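Local atomic coordinates of regulatory protein YycH-like domain-containing protein (Eubacterium rectale, PDB entry 5COZ), a protein that is of unknown function but, as a YycH-like protein with a lipoprotein signal, is probably a membrane-anchored extracytoplasmic regulator. Residues T129-F141 against L192-D206. Numbering follows the deposited sequence.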
ATOM      1  N   THR A 129      -6.953  18.152  -5.716  1.00 11.39           N
ATOM      2  CA  THR A 129      -7.345  19.152  -6.702  1.00 11.67           C
ATOM      3  C   THR A 129      -8.281  18.455  -7.654  1.00 14.20           C
ATOM      4  O   THR A 129      -8.352  17.221  -7.653  1.00 13.51           O
ATOM      5  CB  THR A 129      -6.144  19.756  -7.445  1.00 14.24           C
ATOM      6  OG1 THR A 129      -5.557  18.719  -8.256  1.00 11.80           O
ATOM      7  CG2 THR A 129      -5.129  20.394  -6.514  1.00 13.23           C
ATOM      8  N   HIS A 130      -9.010  19.229  -8.486  1.00 13.61           N
ATOM      9  CA  HIS A 130      -9.897  18.613  -9.464  1.00 14.44           C
ATOM     10  C   HIS A 130      -9.082  17.705 -10.430  1.00 15.89           C
ATOM     11  O   HIS A 130      -9.466  16.566 -10.670  1.00 15.43           O
ATOM     12  CB  HIS A 130     -10.641  19.719 -10.229  1.00 17.15           C
ATOM     13  CG  HIS A 130     -11.491  19.214 -11.351  1.00 21.97           C
ATOM     14  ND1 HIS A 130     -12.633  18.473 -11.113  1.00 23.87           N
ATOM     15  CD2 HIS A 130     -11.314  19.335 -12.688  1.00 24.55           C
ATOM     16  CE1 HIS A 130     -13.122  18.176 -12.307  1.00 24.07           C
ATOM     17  NE2 HIS A 130     -12.357  18.664 -13.284  1.00 24.63           N
ATOM     18  N   ASP A 131      -7.918  18.179 -10.902  1.00 13.26           N
ATOM     19  CA  ASP A 131      -7.072  17.382 -11.798  1.00 12.40           C
ATOM     20  C   ASP A 131      -6.508  16.128 -11.081  1.00 13.88           C
ATOM     21  O   ASP A 131      -6.457  15.046 -11.670  1.00 13.22           O
ATOM     22  CB  ASP A 131      -5.910  18.215 -12.353  1.00 12.80           C
ATOM     23  CG  ASP A 131      -6.319  19.332 -13.305  1.00 16.97           C
ATOM     24  OD1 ASP A 131      -7.509  19.376 -13.696  1.00 18.78           O
ATOM     25  OD2 ASP A 131      -5.440  20.152 -13.673  1.00 19.18           O
ATOM     26  N   GLY A 132      -6.138  16.270  -9.816  1.00 11.35           N
ATOM     27  CA  GLY A 132      -5.615  15.143  -9.044  1.00 10.29           C
ATOM     28  C   GLY A 132      -6.669  14.071  -8.832  1.00 12.10           C
ATOM     29  O   GLY A 132      -6.421  12.882  -9.021  1.00 11.14           O
ATOM     30  N   LYS A 133      -7.866  14.500  -8.457  1.00 11.01           N
ATOM     31  CA  LYS A 133      -9.023  13.606  -8.322  1.00 11.52           C
ATOM     32  C   LYS A 133      -9.227  12.782  -9.614  1.00 12.66           C
ATOM     33  O   LYS A 133      -9.336  11.551  -9.555  1.00 12.71           O
ATOM     34  CB  LYS A 133     -10.289  14.430  -8.029  1.00 13.10           C
ATOM     35  CG  LYS A 133     -11.512  13.550  -7.790  1.00 20.22           C
ATOM     36  CD  LYS A 133     -12.738  14.377  -7.436  1.00 28.85           C
ATOM     37  CE  LYS A 133     -13.618  14.651  -8.601  1.00 44.63           C
ATOM     38  NZ  LYS A 133     -14.945  15.163  -8.159  1.00 56.56           N
ATOM     39  N   LEU A 134      -9.259  13.460 -10.773  1.00 12.45           N
ATOM     40  CA  LEU A 134      -9.507  12.731 -12.016  1.00 12.92           C
ATOM     41  C   LEU A 134      -8.328  11.843 -12.413  1.00 13.89           C
ATOM     42  O   LEU A 134      -8.552  10.731 -12.894  1.00 13.18           O
ATOM     43  CB  LEU A 134      -9.864  13.669 -13.145  1.00 13.39           C
ATOM     44  CG  LEU A 134     -11.110  14.572 -12.920  1.00 18.99           C
ATOM     45  CD1 LEU A 134     -11.475  15.254 -14.186  1.00 18.92           C
ATOM     46  CD2 LEU A 134     -12.342  13.782 -12.425  1.00 23.02           C
ATOM     47  N   ALA A 135      -7.084  12.297 -12.177  1.00 12.23           N
ATOM     48  CA  ALA A 135      -5.935  11.452 -12.498  1.00 11.03           C
ATOM     49  C   ALA A 135      -5.898  10.171 -11.682  1.00 12.41           C
ATOM     50  O   ALA A 135      -5.644   9.097 -12.228  1.00 10.58           O
ATOM     51  CB  ALA A 135      -4.636  12.216 -12.279  1.00 12.45           C
ATOM     52  N   VAL A 136      -6.142  10.277 -10.360  1.00 11.23           N
ATOM     53  CA  VAL A 136      -5.969   9.103  -9.524  1.00 10.99           C
ATOM     54  C   VAL A 136      -7.250   8.277  -9.367  1.00 16.30           C
ATOM     55  O   VAL A 136      -7.140   7.071  -9.143  1.00 17.46           O
ATOM     56  CB  VAL A 136      -5.400   9.554  -8.138  1.00 14.84           C
ATOM     57  CG1 VAL A 136      -5.157   8.369  -7.202  1.00 15.79           C
ATOM     58  CG2 VAL A 136      -4.118  10.367  -8.323  1.00 14.46           C
ATOM     59  N   SER A 137      -8.433   8.868  -9.567  1.00 13.87           N
ATOM     60  CA  SER A 137      -9.650   8.094  -9.298  1.00 14.50           C
ATOM     61  C   SER A 137     -10.706   8.089 -10.420  1.00 18.95           C
ATOM     62  O   SER A 137     -11.742   7.434 -10.265  1.00 18.86           O
ATOM     63  CB  SER A 137     -10.284   8.570  -7.988  1.00 19.27           C
ATOM     64  OG  SER A 137     -10.783   9.895  -8.059  1.00 27.51           O
ATOM     65  N   ALA A 138     -10.426   8.709 -11.573  1.00 14.81           N
ATOM     66  CA  ALA A 138     -11.387   8.696 -12.690  1.00 15.15           C
ATOM     67  C   ALA A 138     -10.712   8.251 -13.988  1.00 17.70           C
ATOM     68  O   ALA A 138     -11.244   8.470 -15.085  1.00 18.39           O
ATOM     69  CB  ALA A 138     -12.014  10.059 -12.856  1.00 16.67           C
ATOM     70  N   SER A 139      -9.555   7.594 -13.863  1.00 14.57           N
ATOM     71  CA  SER A 139      -8.780   7.196 -15.017  1.00 13.44           C
ATOM     72  C   SER A 139      -8.430   5.704 -14.964  1.00 16.33           C
ATOM     73  O   SER A 139      -8.999   4.980 -14.140  1.00 16.70           O
ATOM     74  CB  SER A 139      -7.518   8.071 -15.095  1.00 11.84           C
ATOM     75  OG  SER A 139      -7.889   9.440 -15.202  1.00 13.60           O
ATOM     76  N   LYS A 140      -7.521   5.228 -15.826  1.00 13.73           N
ATOM     77  CA  LYS A 140      -7.159   3.813 -15.900  1.00 13.16           C
ATOM     78  C   LYS A 140      -6.436   3.343 -14.624  1.00 16.33           C
ATOM     79  O   LYS A 140      -6.559   2.167 -14.233  1.00 16.32           O
ATOM     80  CB  LYS A 140      -6.294   3.560 -17.150  1.00 14.59           C
ATOM     81  CG  LYS A 140      -6.263   2.115 -17.622  1.00 32.49           C
ATOM     82  CD  LYS A 140      -5.491   1.986 -18.934  1.00 41.96           C
ATOM     83  CE  LYS A 140      -5.298   0.555 -19.365  1.00 60.04           C
ATOM     84  NZ  LYS A 140      -6.532  -0.018 -19.970  1.00 77.42           N
ATOM     85  N   PHE A 141      -5.673   4.254 -13.985  1.00 11.72           N
ATOM     86  CA  PHE A 141      -4.946   3.898 -12.777  1.00 10.32           C
ATOM     87  C   PHE A 141      -5.914   3.593 -11.644  1.00 13.09           C
ATOM     88  O   PHE A 141      -6.913   4.292 -11.463  1.00 15.32           O
ATOM     89  CB  PHE A 141      -4.006   5.053 -12.374  1.00 10.52           C
ATOM     90  CG  PHE A 141      -3.167   4.800 -11.147  1.00  9.54           C
ATOM     91  CD1 PHE A 141      -2.063   3.964 -11.206  1.00  9.09           C
ATOM     92  CD2 PHE A 141      -3.518   5.348  -9.919  1.00 11.01           C
ATOM     93  CE1 PHE A 141      -1.264   3.745 -10.077  1.00 10.04           C
ATOM     94  CE2 PHE A 141      -2.721   5.122  -8.782  1.00 11.59           C
ATOM     95  CZ  PHE A 141      -1.610   4.315  -8.873  1.00 10.62           C
ATOM     96  N   LEU A 192       1.797   8.364 -14.233  1.00  7.68           N
ATOM     97  CA  LEU A 192       0.483   8.479 -14.860  1.00  8.34           C
ATOM     98  C   LEU A 192       0.584   9.479 -16.011  1.00 10.18           C
ATOM     99  O   LEU A 192       0.263  10.668 -15.878  1.00  8.97           O
ATOM    100  CB  LEU A 192      -0.557   8.894 -13.815  1.00  8.45           C
ATOM    101  CG  LEU A 192      -1.134   7.795 -12.897  1.00 12.39           C
ATOM    102  CD1 LEU A 192      -0.057   7.023 -12.118  1.00 13.93           C
ATOM    103  CD2 LEU A 192      -2.122   8.411 -11.931  1.00 11.84           C
ATOM    104  N   ASP A 193       1.097   8.983 -17.139  1.00  8.30           N
ATOM    105  CA  ASP A 193       1.235   9.787 -18.353  1.00  8.98           C
ATOM    106  C   ASP A 193       0.025   9.484 -19.281  1.00 11.35           C
ATOM    107  O   ASP A 193      -1.029   9.071 -18.785  1.00 10.16           O
ATOM    108  CB  ASP A 193       2.581   9.467 -19.036  1.00 11.60           C
ATOM    109  CG  ASP A 193       2.738   8.023 -19.506  1.00 11.18           C
ATOM    110  OD1 ASP A 193       1.873   7.194 -19.174  1.00 10.61           O
ATOM    111  OD2 ASP A 193       3.712   7.736 -20.223  1.00 13.27           O
ATOM    112  N   ASP A 194       0.175   9.617 -20.616  1.00 10.08           N
ATOM    113  CA  ASP A 194      -0.953   9.370 -21.526  1.00 10.30           C
ATOM    114  C   ASP A 194      -1.536   7.947 -21.402  1.00 13.54           C
ATOM    115  O   ASP A 194      -2.681   7.747 -21.804  1.00 14.74           O
ATOM    116  CB  ASP A 194      -0.532   9.635 -22.968  1.00 12.16           C
ATOM    117  CG  ASP A 194       0.538   8.693 -23.435  1.00 20.64           C
ATOM    118  OD1 ASP A 194       1.693   8.888 -23.052  1.00 21.06           O
ATOM    119  OD2 ASP A 194       0.202   7.707 -24.118  1.00 24.91           O
ATOM    120  N   LYS A 195      -0.764   6.978 -20.848  1.00 11.05           N
ATOM    121  CA  LYS A 195      -1.260   5.595 -20.667  1.00 11.19           C
ATOM    122  C   LYS A 195      -2.377   5.580 -19.615  1.00 12.91           C
ATOM    123  O   LYS A 195      -3.199   4.656 -19.583  1.00 13.00           O
ATOM    124  CB  LYS A 195      -0.135   4.643 -20.250  1.00 12.47           C
ATOM    125  CG  LYS A 195       1.001   4.495 -21.260  1.00 16.92           C
ATOM    126  CD  LYS A 195       0.543   4.085 -22.665  1.00 18.65           C
ATOM    127  CE  LYS A 195       1.715   3.852 -23.592  1.00 33.05           C
ATOM    128  NZ  LYS A 195       2.478   5.110 -23.865  1.00 45.08           N
ATOM    129  N   ASN A 196      -2.435   6.620 -18.778  1.00  9.65           N
ATOM    130  CA  ASN A 196      -3.475   6.758 -17.772  1.00  9.36           C
ATOM    131  C   ASN A 196      -4.711   7.408 -18.409  1.00 12.13           C
ATOM    132  O   ASN A 196      -4.999   8.588 -18.162  1.00 11.95           O
ATOM    133  CB  ASN A 196      -2.978   7.585 -16.579  1.00  8.51           C
ATOM    134  CG  ASN A 196      -3.978   7.614 -15.464  1.00 12.81           C
ATOM    135  OD1 ASN A 196      -4.624   6.597 -15.159  1.00 11.34           O
ATOM    136  ND2 ASN A 196      -4.150   8.768 -14.840  1.00  9.73           N
ATOM    137  N   THR A 197      -5.423   6.646 -19.257  1.00 11.92           N
ATOM    138  CA  THR A 197      -6.581   7.160 -19.990  1.00 11.99           C
ATOM    139  C   THR A 197      -7.627   7.742 -19.063  1.00 13.65           C
ATOM    140  O   THR A 197      -7.982   7.098 -18.064  1.00 13.82           O
ATOM    141  CB  THR A 197      -7.209   6.024 -20.818  1.00 15.66           C
ATOM    142  OG1 THR A 197      -6.169   5.245 -21.413  1.00 17.77           O
ATOM    143  CG2 THR A 197      -8.215   6.546 -21.889  1.00 17.34           C
ATOM    144  N   LEU A 198      -8.095   8.958 -19.357  1.00 12.78           N
ATOM    145  CA  LEU A 198      -9.156   9.576 -18.585  1.00 13.20           C
ATOM    146  C   LEU A 198     -10.470   8.883 -18.994  1.00 18.86           C
ATOM    147  O   LEU A 198     -10.872   8.957 -20.155  1.00 19.72           O
ATOM    148  CB  LEU A 198      -9.190  11.090 -18.790  1.00 13.21           C
ATOM    149  CG  LEU A 198     -10.310  11.868 -18.051  1.00 16.65           C
ATOM    150  CD1 LEU A 198     -10.214  11.720 -16.519  1.00 16.97           C
ATOM    151  CD2 LEU A 198     -10.243  13.324 -18.386  1.00 17.14           C
ATOM    152  N   ILE A 199     -11.082   8.142 -18.064  1.00 17.35           N
ATOM    153  CA  ILE A 199     -12.287   7.367 -18.370  1.00 17.93           C
ATOM    154  C   ILE A 199     -13.544   8.143 -18.010  1.00 24.18           C
ATOM    155  O   ILE A 199     -14.523   8.083 -18.767  1.00 23.44           O
ATOM    156  CB  ILE A 199     -12.256   5.971 -17.685  1.00 20.78           C
ATOM    157  CG1 ILE A 199     -10.980   5.181 -18.084  1.00 21.20           C
ATOM    158  CG2 ILE A 199     -13.528   5.150 -18.041  1.00 21.79           C
ATOM    159  CD1 ILE A 199     -10.719   3.901 -17.281  1.00 22.80           C
ATOM    160  N   PHE A 200     -13.533   8.872 -16.885  1.00 21.12           N
ATOM    161  CA  PHE A 200     -14.721   9.590 -16.448  1.00 21.48           C
ATOM    162  C   PHE A 200     -14.482  11.102 -16.320  1.00 24.53           C
ATOM    163  O   PHE A 200     -14.486  11.639 -15.206  1.00 24.03           O
ATOM    164  CB  PHE A 200     -15.259   8.980 -15.136  1.00 22.87           C
ATOM    165  CG  PHE A 200     -15.574   7.502 -15.235  1.00 24.65           C
ATOM    166  CD1 PHE A 200     -16.717   7.059 -15.893  1.00 28.31           C
ATOM    167  CD2 PHE A 200     -14.724   6.553 -14.680  1.00 27.15           C
ATOM    168  CE1 PHE A 200     -16.998   5.691 -15.998  1.00 29.63           C
ATOM    169  CE2 PHE A 200     -15.011   5.184 -14.777  1.00 30.19           C
ATOM    170  CZ  PHE A 200     -16.144   4.763 -15.441  1.00 28.73           C
ATOM    171  N   PRO A 201     -14.373  11.846 -17.448  1.00 22.09           N
ATOM    172  CA  PRO A 201     -14.254  13.304 -17.330  1.00 22.73           C
ATOM    173  C   PRO A 201     -15.554  13.885 -16.764  1.00 30.01           C
ATOM    174  O   PRO A 201     -16.611  13.253 -16.874  1.00 31.22           O
ATOM    175  CB  PRO A 201     -13.995  13.758 -18.776  1.00 24.83           C
ATOM    176  CG  PRO A 201     -14.618  12.703 -19.617  1.00 28.51           C
ATOM    177  CD  PRO A 201     -14.403  11.423 -18.867  1.00 23.61           C
ATOM    178  N   GLU A 202     -15.480  15.040 -16.113  1.00 27.55           N
ATOM    179  CA  GLU A 202     -16.684  15.667 -15.564  1.00 27.94           C
ATOM    180  C   GLU A 202     -17.207  16.709 -16.530  1.00 36.69           C
ATOM    181  O   GLU A 202     -18.416  16.934 -16.596  1.00 37.16           O
ATOM    182  CB  GLU A 202     -16.406  16.277 -14.190  1.00 28.45           C
ATOM    183  CG  GLU A 202     -16.210  15.217 -13.121  1.00 32.60           C
ATOM    184  CD  GLU A 202     -15.909  15.731 -11.727  1.00 43.12           C
ATOM    185  OE1 GLU A 202     -15.910  16.965 -11.511  1.00 40.28           O
ATOM    186  OE2 GLU A 202     -15.693  14.881 -10.839  1.00 38.52           O
ATOM    187  N   ASP A 203     -16.287  17.346 -17.276  1.00 35.03           N
ATOM    188  CA  ASP A 203     -16.541  18.358 -18.301  1.00 35.95           C
ATOM    189  C   ASP A 203     -15.723  18.021 -19.538  1.00 38.25           C
ATOM    190  O   ASP A 203     -14.783  17.231 -19.455  1.00 36.37           O
ATOM    191  CB  ASP A 203     -16.176  19.765 -17.786  1.00 39.10           C
ATOM    192  CG  ASP A 203     -17.119  20.295 -16.731  1.00 59.88           C
ATOM    193  OD1 ASP A 203     -16.903  19.992 -15.535  1.00 62.18           O
ATOM    194  OD2 ASP A 203     -18.073  21.019 -17.096  1.00 70.41           O
ATOM    195  N   ASP A 204     -16.048  18.647 -20.677  1.00 35.48           N
ATOM    196  CA  ASP A 204     -15.341  18.454 -21.948  1.00 35.55           C
ATOM    197  C   ASP A 204     -13.929  19.065 -21.892  1.00 36.32           C
ATOM    198  O   ASP A 204     -13.098  18.759 -22.744  1.00 37.68           O
ATOM    199  CB  ASP A 204     -16.155  19.068 -23.110  1.00 38.67           C
ATOM    200  CG  ASP A 204     -16.517  20.524 -22.890  1.00 58.80           C
ATOM    201  OD1 ASP A 204     -17.381  20.798 -22.020  1.00 61.37           O
ATOM    202  OD2 ASP A 204     -15.934  21.392 -23.580  1.00 68.00           O
ATOM    203  N   THR A 205     -13.666  19.919 -20.884  1.00 29.13           N
ATOM    204  CA  THR A 205     -12.372  20.564 -20.668  1.00 26.78           C
ATOM    205  C   THR A 205     -11.390  19.600 -19.943  1.00 26.00           C
ATOM    206  O   THR A 205     -10.192  19.844 -19.980  1.00 25.53           O
ATOM    207  CB  THR A 205     -12.534  21.876 -19.885  1.00 36.83           C
ATOM    208  OG1 THR A 205     -13.055  21.598 -18.584  1.00 38.09           O
ATOM    209  CG2 THR A 205     -13.423  22.890 -20.607  1.00 37.64           C
ATOM    210  N   ASP A 206     -11.894  18.534 -19.282  1.00 20.33           N
ATOM    211  CA  ASP A 206     -11.019  17.588 -18.563  1.00 17.32           C
ATOM    212  C   ASP A 206     -10.215  16.727 -19.522  1.00 19.74           C
ATOM    213  O   ASP A 206     -10.779  16.077 -20.396  1.00 19.20           O
ATOM    214  CB  ASP A 206     -11.834  16.697 -17.604  1.00 18.63           C
ATOM    215  CG  ASP A 206     -12.502  17.483 -16.487  1.00 22.79           C
ATOM    216  OD1 ASP A 206     -11.910  18.485 -16.021  1.00 22.43           O
ATOM    217  OD2 ASP A 206     -13.600  17.081 -16.056  1.00 25.28           O
TER
HETATM  218  O   HOH W   1      -9.259  18.093 -15.347  1.00 29.16           O
HETATM  219  O   HOH W   2     -16.317  18.053  -8.996  1.00 48.56           O
HETATM  220  O   HOH W   3      -6.250  10.780 -16.900  1.00 12.34           O
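Asn-196 spans the C-terminal end of helix 130-137 with both ends of its amide. ND2 gives a hydrogen bond to Ala-135 O (3.0 Å), close to the amide plane, while OD1 accepts Phe-141 N at 2.8 Å, almost head-on to the C=O. Two bonds thus fix the rotation of this buried amide. Beside it packing is tight: Leu-192 lays CD1 over one face of the Phe-141 ring in a CH-pi contact, 4.0 Å from the centroid, and Val-213 of strand 211-220 touches both residues. Further along, Ala-138 O takes Ile-199 N and Phe-200 N together, and Leu-198 CD1 reaches Leu-134 CB (3.9 Å). The solvent side is polar. With CG anti to the backbone N (chi1 175°), His-130 presents its ring edge to Asp-206; NE2 meets OD1 (2.8 Å) from the syn side but tilted out of the carboxylate plane. Lys-133 NZ forms a salt bridge with Glu-202 OE2 (2.8 Å). Asp-206 OD2 accepts Glu-202 N and Asp-203 N. With an alanine in place of Asp-206, His-130 NE2 and both loop amides would probably lose their acceptor, and the 203-206 turn is likely to shift. The chemistry implies that the loop joining strands 188-192 and 211-220 is held by amide and backbone bonds at the helix end, and toward its start by more exposed carboxylates that would probably favour a protonated His-130.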